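PDB 4JGI: cobalamin-binding protein from Desulfitobacterium hafniense, which binds methylcobalamin through a Rossmann-like domain and probably serves as the corrinoid-carrying component of an O-demethylase methyl-transfer system. Local coordinates for residues A[108-111]-A[112-116]; A[199-202]-A[203-207]. All coordinates share one frame; numbering follows the deposited sequence.

Interaction 1: A[108-111]-A[112-116]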
loop_
_atom_site.group_PDB
_atom_site.type_symbol
_atom_site.label_atom_id
_atom_site.label_comp_id
_atom_site.label_asym_id
_atom_site.label_seq_id
_atom_site.Cartn_x
_atom_site.Cartn_y
_atom_site.Cartn_z
ATOM N N ILE A 108 3.412 7.046 -3.688
ATOM C CA ILE A 108 3.891 6.691 -2.350
ATOM C C ILE A 108 3.294 5.374 -1.895
ATOM O O ILE A 108 3.993 4.462 -1.488
ATOM C CB ILE A 108 3.655 7.843 -1.328
ATOM C CG1 ILE A 108 4.453 9.052 -1.733
ATOM C CG2 ILE A 108 3.970 7.381 0.053
ATOM C CD1 ILE A 108 4.179 10.288 -0.874
ATOM N N PHE A 109 1.994 5.226 -2.065
ATOM C CA PHE A 109 1.344 3.980 -1.782
ATOM C C PHE A 109 1.823 2.844 -2.656
ATOM O O PHE A 109 2.087 1.771 -2.117
ATOM C CB PHE A 109 -0.164 4.178 -1.867
ATOM C CG PHE A 109 -0.926 2.889 -1.700
ATOM C CD1 PHE A 109 -1.075 2.297 -0.427
ATOM C CD2 PHE A 109 -1.450 2.229 -2.763
ATOM C CE1 PHE A 109 -1.708 1.046 -0.283
ATOM C CE2 PHE A 109 -2.103 1.024 -2.600
ATOM C CZ PHE A 109 -2.255 0.435 -1.359
ATOM N N ARG A 110 1.987 3.071 -3.943
ATOM C CA ARG A 110 2.474 2.064 -4.840
ATOM C C ARG A 110 3.819 1.541 -4.341
ATOM O O ARG A 110 4.060 0.320 -4.295
ATOM C CB ARG A 110 2.623 2.657 -6.265
ATOM C CG ARG A 110 3.187 1.685 -7.249
ATOM C CD ARG A 110 3.501 2.388 -8.555
ATOM N NE ARG A 110 4.549 3.395 -8.406
ATOM C CZ ARG A 110 4.829 4.386 -9.263
ATOM N NH1 ARG A 110 4.063 4.660 -10.299
ATOM N NH2 ARG A 110 5.858 5.201 -8.994
ATOM N N THR A 111 4.723 2.438 -3.929
ATOM C CA THR A 111 6.060 2.016 -3.508
ATOM C C THR A 111 5.915 1.178 -2.223
ATOM O O THR A 111 6.573 0.134 -2.125
ATOM C CB THR A 111 6.956 3.220 -3.277
ATOM O OG1 THR A 111 7.015 3.972 -4.523
ATOM C CG2 THR A 111 8.342 2.776 -2.773
ATOM N N MET A 112 5.123 1.601 -1.252
ATOM C CA MET A 112 4.946 0.846 0.013
ATOM C C MET A 112 4.314 -0.491 -0.265
ATOM O O MET A 112 4.721 -1.470 0.320
ATOM C CB MET A 112 4.148 1.622 1.025
ATOM C CG MET A 112 4.884 2.880 1.492
ATOM S SD MET A 112 3.725 3.680 2.610
ATOM C CE MET A 112 4.759 4.929 3.350
ATOM N N ALA A 113 3.352 -0.530 -1.168
ATOM C CA ALA A 113 2.640 -1.787 -1.429
ATOM C C ALA A 113 3.534 -2.811 -2.116
ATOM O O ALA A 113 3.560 -3.994 -1.765
ATOM C CB ALA A 113 1.414 -1.505 -2.292
ATOM N N GLU A 114 4.335 -2.346 -3.093
ATOM C CA GLU A 114 5.328 -3.152 -3.784
ATOM C C GLU A 114 6.376 -3.707 -2.772
ATOM O O GLU A 114 6.686 -4.864 -2.815
ATOM C CB GLU A 114 5.954 -2.405 -4.996
ATOM C CG GLU A 114 4.964 -2.313 -6.132
ATOM C CD GLU A 114 5.539 -1.629 -7.423
ATOM O OE1 GLU A 114 6.426 -0.732 -7.275
ATOM O OE2 GLU A 114 5.079 -1.966 -8.568
ATOM N N ALA A 115 6.828 -2.863 -1.877
ATOM C CA ALA A 115 7.782 -3.254 -0.870
ATOM C C ALA A 115 7.198 -4.207 0.155
ATOM O O ALA A 115 7.949 -4.865 0.856
ATOM C CB ALA A 115 8.318 -2.023 -0.155
ATOM N N SER A 116 5.873 -4.280 0.259
ATOM C CA SER A 116 5.168 -5.114 1.188
ATOM C C SER A 116 4.678 -6.373 0.546
ATOM O O SER A 116 3.913 -7.084 1.194
ATOM C CB SER A 116 3.966 -4.380 1.687
ATOM O OG SER A 116 4.350 -3.241 2.450
HETATM O O HOH W 1 6.903 2.630 -7.006
#

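Interaction 2: A[199-202]-A[203-207]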
loop_
_atom_site.group_PDB
_atom_site.type_symbol
_atom_site.label_atom_id
_atom_site.label_comp_id
_atom_site.label_asym_id
_atom_site.label_seq_id
_atom_site.Cartn_x
_atom_site.Cartn_y
_atom_site.Cartn_z
ATOM N N ALA A 199 -0.589 6.666 3.328
ATOM C CA ALA A 199 -0.255 5.529 2.553
ATOM C C ALA A 199 0.162 4.327 3.389
ATOM O O ALA A 199 -0.113 3.174 3.025
ATOM C CB ALA A 199 0.846 5.855 1.572
ATOM N N ALA A 200 0.822 4.590 4.502
ATOM C CA ALA A 200 1.225 3.475 5.369
ATOM C C ALA A 200 -0.008 2.826 6.063
ATOM O O ALA A 200 -0.070 1.590 6.160
ATOM C CB ALA A 200 2.242 3.990 6.371
ATOM N N ASP A 201 -0.946 3.671 6.502
ATOM C CA ASP A 201 -2.215 3.143 6.984
ATOM C C ASP A 201 -2.914 2.322 5.913
ATOM O O ASP A 201 -3.472 1.254 6.172
ATOM C CB ASP A 201 -3.111 4.288 7.402
ATOM C CG ASP A 201 -4.454 3.834 7.915
ATOM O OD1 ASP A 201 -4.451 3.162 8.956
ATOM O OD2 ASP A 201 -5.500 4.253 7.315
ATOM N N GLY A 202 -2.853 2.786 4.642
ATOM C CA GLY A 202 -3.482 2.019 3.572
ATOM C C GLY A 202 -2.865 0.647 3.407
ATOM O O GLY A 202 -3.569 -0.369 3.160
ATOM N N VAL A 203 -1.530 0.527 3.512
ATOM C CA VAL A 203 -0.888 -0.773 3.415
ATOM C C VAL A 203 -1.337 -1.687 4.541
ATOM O O VAL A 203 -1.554 -2.886 4.323
ATOM C CB VAL A 203 0.632 -0.678 3.371
ATOM C CG1 VAL A 203 1.272 -2.028 3.443
ATOM C CG2 VAL A 203 1.065 0.046 2.140
ATOM N N LYS A 204 -1.412 -1.110 5.737
ATOM C CA LYS A 204 -1.907 -1.831 6.951
ATOM C C LYS A 204 -3.279 -2.443 6.657
ATOM O O LYS A 204 -3.503 -3.638 6.943
ATOM C CB LYS A 204 -2.019 -0.913 8.154
ATOM C CG LYS A 204 -2.508 -1.682 9.409
ATOM C CD LYS A 204 -2.809 -0.674 10.534
ATOM C CE LYS A 204 -3.401 -1.260 11.810
ATOM N NZ LYS A 204 -3.304 -0.423 13.078
ATOM N N ILE A 205 -4.155 -1.638 6.090
ATOM C CA ILE A 205 -5.504 -2.121 5.706
ATOM C C ILE A 205 -5.453 -3.275 4.734
ATOM O O ILE A 205 -6.135 -4.334 4.896
ATOM C CB ILE A 205 -6.386 -0.976 5.233
ATOM C CG1 ILE A 205 -6.703 0.032 6.325
ATOM C CG2 ILE A 205 -7.645 -1.501 4.537
ATOM C CD1 ILE A 205 -7.154 1.383 5.861
ATOM N N CYS A 206 -4.641 -3.139 3.726
ATOM C CA CYS A 206 -4.562 -4.102 2.676
ATOM C C CYS A 206 -3.948 -5.435 3.164
ATOM O O CYS A 206 -4.386 -6.528 2.791
ATOM C CB CYS A 206 -3.719 -3.536 1.540
ATOM S SG CYS A 206 -4.517 -2.233 0.551
ATOM N N GLN A 207 -2.959 -5.304 4.023
ATOM C CA GLN A 207 -2.362 -6.504 4.650
ATOM C C GLN A 207 -3.373 -7.312 5.497
ATOM O O GLN A 207 -3.374 -8.540 5.415
ATOM C CB GLN A 207 -1.160 -6.142 5.488
ATOM C CG GLN A 207 0.058 -5.734 4.685
ATOM C CD GLN A 207 0.839 -6.864 3.978
ATOM O OE1 GLN A 207 0.306 -7.870 3.503
ATOM N NE2 GLN A 207 2.147 -6.667 3.889
#

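Interaction 1: A[108-111]-A[112-116]
F109 and A113, one turn apart on helix 104-115, meet on the buried side of the helix: the A113 methyl sits over one face of the phenyl ring, displaced toward its rim, with CB 4.3 Å from F109 CZ. Next to them I108 and M112 lie side by side and point the same way, the nearest approach of their side chains being 4.2 Å from I108 CG2 to M112 CE. M112 sets its CG beside its own backbone N (chi1 -66°) and then runs extended, which carries CG past the carbonyl oxygen of I108 at 3.5 Å and brings the terminal methyl alongside the isoleucine. Under this apolar layer the backbone is regular, with M112 N bonded to I108 O at 3.1 Å and A113 N to F109 O at 2.8 Å. Helix 199-209 packs on I108, F109 and M112.

The other flank is polar and wetter. R110 and E114 run alongside each other, yet R110 NE and E114 OE1 stay 4.7 Å apart; a water lies among R110, T111 and E114, accepting from R110 NE at 2.8 Å, donating to T111 OG1 and only weakly to E114 OE1. The guanidinium has its salt bridge with D122, and T111 OG1 also bonds to the carbonyl of N107. At the C-terminal end, S116 OG turns back to M112 O at 2.8 Å. This two-faced helix is the connection of a right-handed beta-alpha-beta crossover between parallel strands 91-96 and 119-122, as in Rossmann-like B12-binding domains, and its I108 and F109 line the cobalamin pocket.

Interaction 2: A[199-202]-A[203-207]
D201 and I205 make the closest side-chain meeting along this first part of helix 199-209, with the ends of the two groups crossing obliquely so that I205 CD1 comes to 3.6 Å from D201 OD2. The aspartate CG lies opposite its backbone N (chi1 180°), which turns the step from CB to CG forward along the helix, toward I205 CD1. I205 instead tucks CG1 in beside its own N, 3.5 Å from D201 O, and sends CD1 up to the acid. Round the helix, V203 lays CG2 against A199 O at 3.5 Å, its two methyl branches directed to the side where helix 104-115 packs.

Behind these side chains stand four consecutive backbone bonds: V203 N to A199 O, K204 N to A200 O, I205 N to D201 O and C206 N to G202 O, each 3.0 Å long. The D201 carbonyl oxygen is also brushed by the CB of K204 at 3.3 Å. K204 itself stretches away from the turn, its NZ 5.6 Å from D201 OD1.

One shell further out, the N198 side chain caps the first turn, its OD1 accepting from D201 N, while the D201 carboxylate reaches one residue further back, its OD2 bonded to the backbone N of T197. That bond from T197 N probably helps hold the carboxylate where it meets I205. On the adjoining side A199 and V203 touch I108, F109 and M112 of helix 104-115, and A199 N is hydrogen-bonded to atom O8R of the cofactor. The whole is an N-capped helix start following the last strand of the Rossmann-like sheet, with its first residue in the cobalamin-binding site.

How the interactions relate
Interactions 1 and 2 are successive-turn contacts on two neighbouring helices, 104-115 and 199-209; the centres of the two contacts lie about 9 Å apart, and both are largely buried. Helix 104-115 and the S116 that follows it meet helix 199-209 directly: M112 CB comes to 3.6 Å from V203 CG2, and S116 OG to 3.5 Å from V203 CG1, while S116 O takes a weak hydrogen bond from Q207 NE2. Both also reach methylcobalamin, interaction 1 through I108 and F109, interaction 2 through the backbone N of A199. Their polar flanks differ: 108-116 has a water-bridged, charged side next to strand 119-122, whereas 199-207 spends its acid on the helix start.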